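Local atomic coordinates of uncharacterized protein YPL067C (Saccharomyces cerevisiae, PDB entry 5KCI), a protein that is of unknown function but belongs to the DUF3605 family and may have a link to histidine triad proteins. Residues His45-Arg50 with Asn92-Asn97; Lys79-Ser82 with Leu86-Val89; Val111-His116 with Arg163-His168; Ser146-Trp151 with Arg175-Ala180. All coordinates share one frame; numbering follows the deposited sequence.

The four contacts sample a fold built round one antiparallel four-stranded sheet, in the order 87-91, 102-109, 165-172, 149-152. Contact 1 joins helix 38-51 to the loop after strand 87-91, and contact 2, nested within the loop it closes, packs a turn against the start of that outermost strand. Contact 3 follows on inner strand 165-172; its centre lies about 11 Å from that of contact 2, and Phe81 touches Leu113 between them. Contact 4 alternates with contact 3 and lies where the chain enters the adjacent strand 149-152, their centres about 25 Å apart. Together they join turns, loops and a helix to different parts of the sheet; contact 3 alone includes the sulfate-binding histidines.

Contact 1 of 4, residues His45-Arg50 with Asn92-Asn97; sequences HEHKKR and NDFPYN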
# COMPACT_ATOMS: atom_id res chain seq x y z
N HIS A 45 -12.75 10.06 -10.60
CA HIS A 45 -13.24 11.44 -10.66
C HIS A 45 -14.60 11.58 -9.97
O HIS A 45 -14.85 12.57 -9.26
CB HIS A 45 -13.32 11.91 -12.11
CG HIS A 45 -13.33 13.40 -12.26
ND1 HIS A 45 -14.33 14.08 -12.91
CD2 HIS A 45 -12.45 14.34 -11.84
CE1 HIS A 45 -14.08 15.38 -12.89
NE2 HIS A 45 -12.94 15.56 -12.24
N GLU A 46 -15.50 10.60 -10.17
CA GLU A 46 -16.81 10.69 -9.51
C GLU A 46 -16.71 10.51 -7.99
O GLU A 46 -17.44 11.17 -7.23
CB GLU A 46 -17.78 9.68 -10.12
CG GLU A 46 -17.61 8.24 -9.66
CD GLU A 46 -18.46 7.24 -10.45
OE1 GLU A 46 -18.98 7.60 -11.52
OE2 GLU A 46 -18.58 6.07 -10.00
N HIS A 47 -15.82 9.62 -7.52
CA HIS A 47 -15.60 9.46 -6.08
C HIS A 47 -15.03 10.74 -5.49
O HIS A 47 -15.34 11.11 -4.34
CB HIS A 47 -14.66 8.28 -5.84
CG HIS A 47 -14.04 8.22 -4.47
ND1 HIS A 47 -14.70 7.68 -3.38
CD2 HIS A 47 -12.79 8.51 -4.04
CE1 HIS A 47 -13.90 7.69 -2.33
NE2 HIS A 47 -12.73 8.17 -2.70
N LYS A 48 -14.17 11.42 -6.26
CA LYS A 48 -13.65 12.71 -5.87
C LYS A 48 -14.77 13.73 -5.72
O LYS A 48 -14.82 14.46 -4.73
CB LYS A 48 -12.62 13.18 -6.90
CG LYS A 48 -11.19 13.27 -6.38
CD LYS A 48 -10.73 12.00 -5.67
CE LYS A 48 -9.37 12.19 -5.01
NZ LYS A 48 -9.34 13.32 -4.05
N LYS A 49 -15.68 13.78 -6.69
CA LYS A 49 -16.85 14.64 -6.51
C LYS A 49 -17.53 14.34 -5.18
O LYS A 49 -17.90 15.25 -4.43
CB LYS A 49 -17.83 14.47 -7.67
CG LYS A 49 -17.31 14.94 -9.02
CD LYS A 49 -18.46 15.15 -10.01
CE LYS A 49 -18.21 14.50 -11.36
NZ LYS A 49 -17.19 15.22 -12.18
N ARG A 50 -17.67 13.06 -4.84
CA ARG A 50 -18.43 12.71 -3.64
C ARG A 50 -17.72 13.11 -2.35
O ARG A 50 -18.38 13.38 -1.34
CB ARG A 50 -18.70 11.20 -3.60
CG ARG A 50 -19.64 10.72 -4.67
CD ARG A 50 -19.98 9.26 -4.44
NE ARG A 50 -18.90 8.37 -4.87
CZ ARG A 50 -18.76 7.91 -6.11
NH1 ARG A 50 -19.64 8.26 -7.05
NH2 ARG A 50 -17.75 7.11 -6.40
N ASN A 92 -7.12 -1.46 -2.91
CA ASN A 92 -7.33 -0.14 -3.50
C ASN A 92 -8.64 -0.16 -4.28
O ASN A 92 -8.83 -0.98 -5.18
CB ASN A 92 -6.17 0.27 -4.42
CG ASN A 92 -6.21 1.76 -4.79
OD1 ASN A 92 -7.29 2.34 -4.98
ND2 ASN A 92 -5.04 2.38 -4.90
N ASP A 93 -9.55 0.76 -3.94
CA ASP A 93 -10.84 0.81 -4.63
C ASP A 93 -10.72 1.28 -6.07
O ASP A 93 -11.59 0.98 -6.89
CB ASP A 93 -11.82 1.73 -3.88
CG ASP A 93 -12.39 1.09 -2.63
OD1 ASP A 93 -12.60 -0.14 -2.63
OD2 ASP A 93 -12.63 1.83 -1.64
N PHE A 94 -9.67 2.03 -6.39
CA PHE A 94 -9.49 2.65 -7.69
C PHE A 94 -8.08 2.35 -8.16
O PHE A 94 -7.23 3.23 -8.29
CB PHE A 94 -9.77 4.16 -7.60
CG PHE A 94 -11.18 4.45 -7.13
CD1 PHE A 94 -12.25 4.38 -8.00
CD2 PHE A 94 -11.42 4.75 -5.80
CE1 PHE A 94 -13.54 4.63 -7.57
CE2 PHE A 94 -12.71 5.00 -5.36
CZ PHE A 94 -13.76 4.95 -6.24
N PRO A 95 -7.81 1.07 -8.45
CA PRO A 95 -6.43 0.67 -8.72
C PRO A 95 -5.87 1.35 -9.96
O PRO A 95 -6.60 1.73 -10.88
CB PRO A 95 -6.53 -0.84 -8.95
CG PRO A 95 -7.95 -1.24 -8.76
CD PRO A 95 -8.79 -0.02 -8.58
N TYR A 96 -4.54 1.37 -10.02
CA TYR A 96 -3.85 1.87 -11.20
C TYR A 96 -3.88 0.82 -12.31
O TYR A 96 -4.30 -0.33 -12.11
CB TYR A 96 -2.42 2.23 -10.89
CG TYR A 96 -2.25 3.37 -9.86
CD1 TYR A 96 -3.34 4.06 -9.37
CD2 TYR A 96 -0.99 3.71 -9.41
CE1 TYR A 96 -3.15 5.12 -8.41
CE2 TYR A 96 -0.79 4.72 -8.47
CZ TYR A 96 -1.87 5.42 -8.00
OH TYR A 96 -1.64 6.42 -7.08
N ASN A 97 -3.38 1.20 -13.48
CA ASN A 97 -3.58 0.42 -14.70
C ASN A 97 -2.40 -0.51 -14.89
O ASN A 97 -1.38 -0.15 -15.47
CB ASN A 97 -3.75 1.33 -15.90
CG ASN A 97 -4.16 0.58 -17.15
OD1 ASN A 97 -4.71 -0.52 -17.06
ND2 ASN A 97 -3.91 1.17 -18.30
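His47 and Phe94 meet as two rings that form neither a parallel stack nor an edge-to-face pair: their planes lie at 36° and their centroids are 4.8 Å apart. The far end of the phenyl ring does the touching. Phe94 CE2 sits over one face of the imidazole, off toward its rim, 3.6 Å from His47 CG, while Phe94 CZ comes within 3.5 Å of His47 CB. The histidine turns its CG away from its backbone N (chi1 164°), which carries the ring off helix 38-51 toward the loop.

The backbone of Phe94 is held at both its polar atoms. Its N donates to Asn92 OD1 at 2.8 Å, forming an Asx turn, with the donor tilted out of the side-chain carbonyl plane, and its O accepts from Arg36. The phenyl ring also lies against Met40 and Lys43 of helix 38-51. On the helix, Arg50 lays its guanidinium over Glu46 O, and its NH1 makes a long salt bridge of 3.8 Å to Glu46 OE2.

With an alanine in place of His47, the contact of CB with CZ could remain, but the CE2 corner of Phe94 would probably lose the ring that covers it. With about 110 Å² buried and no polar bond joining the two segments, this surface contact probably rests on van der Waals contact of the phenyl ring with the imidazole and CB of His47, the loop being supported by the Asx turn and by Arg36.

Contact 2 of 4, residues Lys79-Ser82 with Leu86-Val89; sequences KAFS and LYAV
Phe81 and Tyr87 cross at about a right angle, the phenyl edge directed at the tyrosine face in an offset edge-to-face pair. Their planes are inclined by 64° and their centroids stand 5.7 Å apart. Phe81 CD1 is the leading atom, 3.7 Å from Tyr87 CD2, and the same tyrosine carbon also approaches the backbone, at 3.6 Å from Phe81 CA. Tyr87 CG is wedged between its own backbone N and carbonyl carbon (chi1 56°), a rotation that swings the ring back over the turn. Phe133 completes the aromatic group, stacking on Phe81 and meeting Tyr87 edge-to-face, while the tyrosine hydroxyl bonds to Phe195 O.

A second meeting, of a methyl with polar atoms, lies beside the rings. Leu86 points its CD1 branch at the polar side of the turn, 3.5 Å from Ser82 OG, and comes equally near Lys79 O. That carbonyl oxygen is doubly gripped: Ser82 N donates to it at 3.0 Å, and Ser82 OG donates at 2.7 Å in the carbonyl plane on a lone pair. The methyl group therefore packs against polar atoms already engaged with each other.

One water joins the two backbones, accepting from Phe81 N at 2.8 Å and donating to Leu86 O.

Lys79 to Ser82 form a type II beta turn with Phe81, at positive phi (69°), in its third position. Its aromatic side chain packs against Tyr87 at the start of strand 87-91, so that a tight turn and the outermost strand of the antiparallel sheet share one buried aromatic cluster.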
# COMPACT_ATOMS: atom_id res chain seq x y z
N LYS A 79 7.49 1.11 17.45
CA LYS A 79 8.03 1.04 16.10
C LYS A 79 6.92 0.73 15.09
O LYS A 79 6.00 -0.02 15.40
CB LYS A 79 9.12 -0.03 16.01
CG LYS A 79 10.53 0.40 16.44
CD LYS A 79 11.49 -0.81 16.56
CE LYS A 79 11.95 -1.35 15.21
NZ LYS A 79 12.71 -2.66 15.33
N ALA A 80 7.04 1.30 13.90
CA ALA A 80 6.11 1.01 12.81
C ALA A 80 6.04 -0.50 12.63
O ALA A 80 7.06 -1.18 12.76
CB ALA A 80 6.59 1.67 11.53
N PHE A 81 4.83 -1.02 12.45
CA PHE A 81 4.57 -2.44 12.18
C PHE A 81 4.85 -3.36 13.37
O PHE A 81 4.72 -4.59 13.23
CB PHE A 81 5.37 -2.93 10.96
CG PHE A 81 5.18 -2.07 9.74
CD1 PHE A 81 3.90 -1.76 9.29
CD2 PHE A 81 6.28 -1.56 9.07
CE1 PHE A 81 3.72 -0.95 8.18
CE2 PHE A 81 6.11 -0.75 7.97
CZ PHE A 81 4.83 -0.44 7.53
N SER A 82 5.21 -2.81 14.54
CA SER A 82 5.52 -3.62 15.71
C SER A 82 4.29 -4.26 16.32
O SER A 82 4.43 -5.16 17.15
CB SER A 82 6.17 -2.76 16.80
OG SER A 82 5.22 -1.83 17.26
N LEU A 86 -1.22 -0.99 14.63
CA LEU A 86 -0.55 0.17 14.09
C LEU A 86 -0.60 0.25 12.57
O LEU A 86 -0.03 1.18 12.00
CB LEU A 86 0.92 0.18 14.55
CG LEU A 86 1.15 0.34 16.07
CD1 LEU A 86 2.64 0.33 16.39
CD2 LEU A 86 0.52 1.62 16.59
N TYR A 87 -1.24 -0.72 11.91
CA TYR A 87 -1.31 -0.69 10.46
C TYR A 87 -2.57 -1.39 9.99
O TYR A 87 -3.25 -2.08 10.74
CB TYR A 87 -0.05 -1.34 9.84
CG TYR A 87 0.21 -2.75 10.30
CD1 TYR A 87 -0.40 -3.84 9.68
CD2 TYR A 87 1.06 -2.99 11.36
CE1 TYR A 87 -0.14 -5.14 10.12
CE2 TYR A 87 1.31 -4.28 11.81
CZ TYR A 87 0.71 -5.35 11.20
OH TYR A 87 0.97 -6.63 11.66
N ALA A 88 -2.87 -1.21 8.70
CA ALA A 88 -4.02 -1.86 8.10
C ALA A 88 -3.78 -1.98 6.60
O ALA A 88 -3.25 -1.07 5.98
CB ALA A 88 -5.30 -1.07 8.38
N VAL A 89 -4.18 -3.11 6.03
CA VAL A 89 -4.06 -3.35 4.60
C VAL A 89 -5.46 -3.41 4.01
O VAL A 89 -6.36 -4.07 4.56
CB VAL A 89 -3.23 -4.62 4.30
CG1 VAL A 89 -3.85 -5.83 4.91
CG2 VAL A 89 -3.08 -4.81 2.80
O HOH W 1 2.79 0.82 11.76

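Contact 3 of 4, residues Val111-His116 with Arg163-His168; sequences VALPVH and RIFHAH. With SO4 (sulfate ion), chain D.
Phe165 offers one ring face to Leu113, whose CD1 methyl stands 3.8 Å from the ring centroid and only 16° off the normal, a clear CH-pi contact. The phenylalanine belongs to the region of strand 165-172, an inner strand of the antiparallel sheet, and precedes a His-Ala-His sequence that may recall the first part of the histidine triad motif. Strand alternation separates two jobs: Phe165 faces the loop after strand 102-109, whereas His166 and His168 are directed to the other side, where an anion is bound.

Leu113 and Phe165 cross at about a right angle. With CG turned away from the backbone N (chi1 178°), the Phe165 ring reaches Leu113 of the loop. Its CE1 comes within 3.2 Å of Leu113 O, while Val115 CG2 approaches the ring edge at a looser 4.4 Å from CE1. Ala112 packs against the base of the side chain, its CA 3.9 Å from Phe165 CB. Pro114 is the centre of an inverse gamma turn, closed by Val115 N donating to Leu113 O, and this bend brings leucine and valine to the same ring. Met130 of helix 120-135 adds to the packing round Phe165.

The sulfate, probably from the crystallisation liquor, also accepts from Ser160 N and Asn154 ND2; it is consistent with a pocket suited to phosphate-like groups. His168 ND1 is hydrogen-bonded to His104 NE2, and its NE2 donates almost straight to sulfate O2 at 2.8 Å. His166 is held at both ring nitrogens: ND1 donates in the ring plane to Ile164 O at 2.9 Å, and NE2 donates to sulfate O1 at 2.7 Å.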
# COMPACT_ATOMS: atom_id res chain seq x y z
N VAL A 111 2.36 4.90 12.16
CA VAL A 111 3.71 5.43 12.28
C VAL A 111 4.20 5.75 10.88
O VAL A 111 4.25 4.88 10.01
CB VAL A 111 4.64 4.43 12.98
CG1 VAL A 111 6.02 5.03 13.18
CG2 VAL A 111 4.06 3.99 14.31
N ALA A 112 4.55 7.01 10.66
CA ALA A 112 5.11 7.37 9.38
C ALA A 112 6.48 6.72 9.21
O ALA A 112 7.21 6.50 10.18
CB ALA A 112 5.20 8.90 9.26
N LEU A 113 6.79 6.39 7.96
CA LEU A 113 8.10 5.93 7.52
C LEU A 113 8.63 6.93 6.49
O LEU A 113 8.03 7.07 5.41
CB LEU A 113 8.03 4.53 6.92
CG LEU A 113 7.55 3.46 7.91
CD1 LEU A 113 6.08 3.19 7.70
CD2 LEU A 113 8.38 2.19 7.79
N PRO A 114 9.80 7.70 6.80
CA PRO A 114 10.27 8.80 5.92
C PRO A 114 10.99 8.32 4.67
O PRO A 114 12.17 8.65 4.42
CB PRO A 114 11.19 9.59 6.85
CG PRO A 114 11.04 9.02 8.24
CD PRO A 114 10.52 7.64 8.08
N VAL A 115 10.29 7.57 3.82
CA VAL A 115 10.95 6.87 2.73
C VAL A 115 11.44 7.76 1.60
O VAL A 115 12.15 7.26 0.70
CB VAL A 115 10.00 5.79 2.15
CG1 VAL A 115 9.64 4.79 3.22
CG2 VAL A 115 8.73 6.43 1.57
N HIS A 116 11.08 9.03 1.57
CA HIS A 116 11.53 9.99 0.57
C HIS A 116 12.20 11.17 1.27
O HIS A 116 11.96 12.33 0.92
CB HIS A 116 10.37 10.49 -0.29
CG HIS A 116 9.71 9.43 -1.14
ND1 HIS A 116 10.40 8.69 -2.07
CD2 HIS A 116 8.42 9.05 -1.24
CE1 HIS A 116 9.57 7.86 -2.67
NE2 HIS A 116 8.36 8.05 -2.19
N ARG A 163 -1.56 13.17 5.74
CA ARG A 163 -1.29 13.10 7.16
C ARG A 163 -1.25 11.67 7.67
O ARG A 163 -0.91 11.44 8.83
CB ARG A 163 -2.32 13.92 7.97
CG ARG A 163 -2.19 15.44 7.81
CD ARG A 163 -3.31 16.21 8.52
NE ARG A 163 -2.93 16.67 9.86
CZ ARG A 163 -2.51 17.90 10.15
NH1 ARG A 163 -2.41 18.84 9.22
NH2 ARG A 163 -2.18 18.19 11.40
N ILE A 164 -1.54 10.67 6.82
CA ILE A 164 -1.48 9.29 7.24
C ILE A 164 -0.59 8.55 6.25
O ILE A 164 -0.87 8.55 5.04
CB ILE A 164 -2.86 8.61 7.29
CG1 ILE A 164 -3.89 9.52 7.98
CG2 ILE A 164 -2.75 7.23 7.99
CD1 ILE A 164 -5.29 9.10 7.83
N PHE A 165 0.43 7.90 6.75
CA PHE A 165 1.31 7.16 5.85
C PHE A 165 0.56 6.03 5.16
O PHE A 165 -0.17 5.27 5.80
CB PHE A 165 2.49 6.58 6.62
CG PHE A 165 3.41 5.76 5.76
CD1 PHE A 165 4.51 6.35 5.14
CD2 PHE A 165 3.17 4.43 5.53
CE1 PHE A 165 5.35 5.60 4.32
CE2 PHE A 165 4.02 3.68 4.72
CZ PHE A 165 5.11 4.28 4.13
N HIS A 166 0.72 5.94 3.85
CA HIS A 166 0.24 4.77 3.13
C HIS A 166 1.19 4.45 1.99
O HIS A 166 1.72 5.35 1.32
CB HIS A 166 -1.17 4.95 2.58
CG HIS A 166 -1.38 6.22 1.82
ND1 HIS A 166 -1.38 7.46 2.43
CD2 HIS A 166 -1.65 6.45 0.51
CE1 HIS A 166 -1.60 8.39 1.52
NE2 HIS A 166 -1.77 7.80 0.35
N ALA A 167 1.42 3.14 1.83
CA ALA A 167 2.23 2.59 0.77
C ALA A 167 1.34 1.79 -0.17
O ALA A 167 0.39 1.14 0.26
CB ALA A 167 3.34 1.67 1.32
N HIS A 168 1.65 1.87 -1.44
CA HIS A 168 1.03 1.04 -2.45
C HIS A 168 1.81 -0.27 -2.53
O HIS A 168 3.02 -0.26 -2.73
CB HIS A 168 0.98 1.77 -3.78
CG HIS A 168 0.17 3.02 -3.73
ND1 HIS A 168 -1.17 3.04 -4.04
CD2 HIS A 168 0.48 4.28 -3.31
CE1 HIS A 168 -1.64 4.26 -3.86
NE2 HIS A 168 -0.66 5.03 -3.42
S SO4 D . -2.15 8.34 -2.92
O1 SO4 D . -2.71 9.16 -1.81
O2 SO4 D . -0.89 7.70 -2.58
O3 SO4 D . -3.11 7.28 -3.28
O4 SO4 D . -1.94 9.19 -4.08

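Contact 4 of 4, residues Ser146-Trp151 with Arg175-Ala180; sequences SGHVAW and RERYSA
Arg177 and Ser146 supply the one hydrogen bond between the segments: the guanidinium NH2 donates to Ser146 OG at 2.8 Å. The bond is bent, with an N-H...O angle of 135°, and the hydroxyl lies near the guanidinium edge, somewhat tilted from its plane. Ser146 OG has a second partner in Pro142 O of helix 141-146, so the hydroxyl links the arginine to that helix. Replacing Ser146 by an alanine would probably leave Arg177 NH2 without this acceptor and the arginine end freer to turn.

The other main contact is with His148. Its CE1 meets Arg177 NH1 at 3.3 Å, the two side chains arriving from opposite directions with ring and guanidinium planes 48° apart, so the approach is oblique and far from a flat stack. A kink in the arginine chain (chi3 71°) turns its head between serine and histidine. On the histidine's own side, Ser146 O lies over one face of the imidazole, while Phe172 and Trp19 meet that ring edge-to-face.

Helix ends lie in both segments. Gly147 leaves helix 141-146 through a Schellman motif at positive phi, and the side chain of Ser179 N-caps helix 180-193.

This surface contact lies where helix 141-146 passes into strand 149-152, at the sheet edge, facing the loop that follows strand 165-172. His148 pairs through its backbone with Phe172 of that neighbouring strand, Trp19 of helix 19-28 lies alongside, and segment 175-180 leads directly into helix 180-193.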
# COMPACT_ATOMS: atom_id res chain seq x y z
N SER A 146 9.31 -15.24 -5.84
CA SER A 146 9.22 -14.96 -7.27
C SER A 146 9.61 -13.54 -7.69
O SER A 146 9.65 -13.26 -8.89
CB SER A 146 7.78 -15.23 -7.72
OG SER A 146 7.39 -16.57 -7.45
N GLY A 147 9.89 -12.62 -6.76
CA GLY A 147 10.05 -11.23 -7.14
C GLY A 147 8.75 -10.54 -7.51
O GLY A 147 8.75 -9.57 -8.26
N HIS A 148 7.63 -11.02 -6.97
CA HIS A 148 6.31 -10.59 -7.39
C HIS A 148 5.61 -9.77 -6.32
O HIS A 148 4.38 -9.71 -6.26
CB HIS A 148 5.48 -11.81 -7.79
CG HIS A 148 5.89 -12.36 -9.11
ND1 HIS A 148 5.39 -13.55 -9.63
CD2 HIS A 148 6.75 -11.88 -10.04
CE1 HIS A 148 5.93 -13.76 -10.82
NE2 HIS A 148 6.76 -12.76 -11.09
N VAL A 149 6.41 -9.13 -5.47
CA VAL A 149 5.93 -8.12 -4.55
C VAL A 149 6.69 -6.84 -4.84
O VAL A 149 7.93 -6.85 -4.89
CB VAL A 149 6.14 -8.52 -3.09
CG1 VAL A 149 5.53 -7.45 -2.14
CG2 VAL A 149 5.53 -9.88 -2.80
N ALA A 150 5.97 -5.72 -4.97
CA ALA A 150 6.63 -4.43 -5.10
C ALA A 150 5.86 -3.41 -4.29
O ALA A 150 4.70 -3.62 -3.95
CB ALA A 150 6.70 -3.96 -6.56
N TRP A 151 6.49 -2.28 -4.03
CA TRP A 151 5.79 -1.26 -3.26
C TRP A 151 6.37 0.11 -3.60
O TRP A 151 7.51 0.23 -4.04
CB TRP A 151 5.87 -1.51 -1.74
CG TRP A 151 7.23 -1.38 -1.14
CD1 TRP A 151 8.17 -2.37 -0.99
CD2 TRP A 151 7.81 -0.19 -0.56
NE1 TRP A 151 9.29 -1.86 -0.38
CE2 TRP A 151 9.10 -0.54 -0.10
CE3 TRP A 151 7.36 1.12 -0.39
CZ2 TRP A 151 9.96 0.39 0.53
CZ3 TRP A 151 8.23 2.05 0.23
CH2 TRP A 151 9.50 1.67 0.68
N ARG A 175 -1.12 -15.01 -14.79
CA ARG A 175 -2.29 -15.77 -15.23
C ARG A 175 -1.94 -17.24 -15.50
O ARG A 175 -2.80 -18.12 -15.40
CB ARG A 175 -2.90 -15.10 -16.46
CG ARG A 175 -3.74 -13.86 -16.14
CD ARG A 175 -5.08 -14.23 -15.53
NE ARG A 175 -5.95 -13.06 -15.37
CZ ARG A 175 -6.24 -12.47 -14.21
NH1 ARG A 175 -5.75 -12.93 -13.05
NH2 ARG A 175 -7.04 -11.41 -14.20
N GLU A 176 -0.69 -17.52 -15.87
CA GLU A 176 -0.32 -18.91 -16.11
C GLU A 176 -0.02 -19.65 -14.81
O GLU A 176 0.23 -20.86 -14.86
CB GLU A 176 0.87 -18.99 -17.09
CG GLU A 176 2.24 -18.59 -16.54
CD GLU A 176 2.47 -17.07 -16.48
OE1 GLU A 176 1.52 -16.28 -16.73
OE2 GLU A 176 3.63 -16.68 -16.19
N ARG A 177 -0.10 -18.97 -13.67
CA ARG A 177 0.18 -19.58 -12.37
C ARG A 177 -0.99 -19.52 -11.40
O ARG A 177 -1.12 -20.42 -10.55
CB ARG A 177 1.40 -18.90 -11.74
CG ARG A 177 2.64 -19.25 -12.51
CD ARG A 177 3.76 -18.28 -12.32
NE ARG A 177 4.33 -18.39 -10.98
CZ ARG A 177 5.45 -17.78 -10.61
NH1 ARG A 177 6.10 -16.99 -11.47
NH2 ARG A 177 5.91 -17.94 -9.38
N TYR A 178 -1.90 -18.56 -11.56
CA TYR A 178 -3.07 -18.41 -10.71
C TYR A 178 -4.28 -18.10 -11.58
O TYR A 178 -4.22 -17.20 -12.42
CB TYR A 178 -2.86 -17.27 -9.70
CG TYR A 178 -1.76 -17.46 -8.69
CD1 TYR A 178 -2.03 -17.95 -7.42
CD2 TYR A 178 -0.44 -17.11 -8.99
CE1 TYR A 178 -1.02 -18.11 -6.46
CE2 TYR A 178 0.58 -17.26 -8.06
CZ TYR A 178 0.29 -17.76 -6.79
OH TYR A 178 1.28 -17.92 -5.85
N SER A 179 -5.37 -18.86 -11.40
CA SER A 179 -6.65 -18.45 -11.96
C SER A 179 -7.15 -17.19 -11.27
O SER A 179 -6.81 -16.91 -10.12
CB SER A 179 -7.70 -19.54 -11.76
OG SER A 179 -8.02 -19.62 -10.38
N ALA A 180 -7.97 -16.42 -11.98
CA ALA A 180 -8.55 -15.23 -11.36
C ALA A 180 -9.23 -15.60 -10.05
O ALA A 180 -9.14 -14.86 -9.06
CB ALA A 180 -9.52 -14.55 -12.32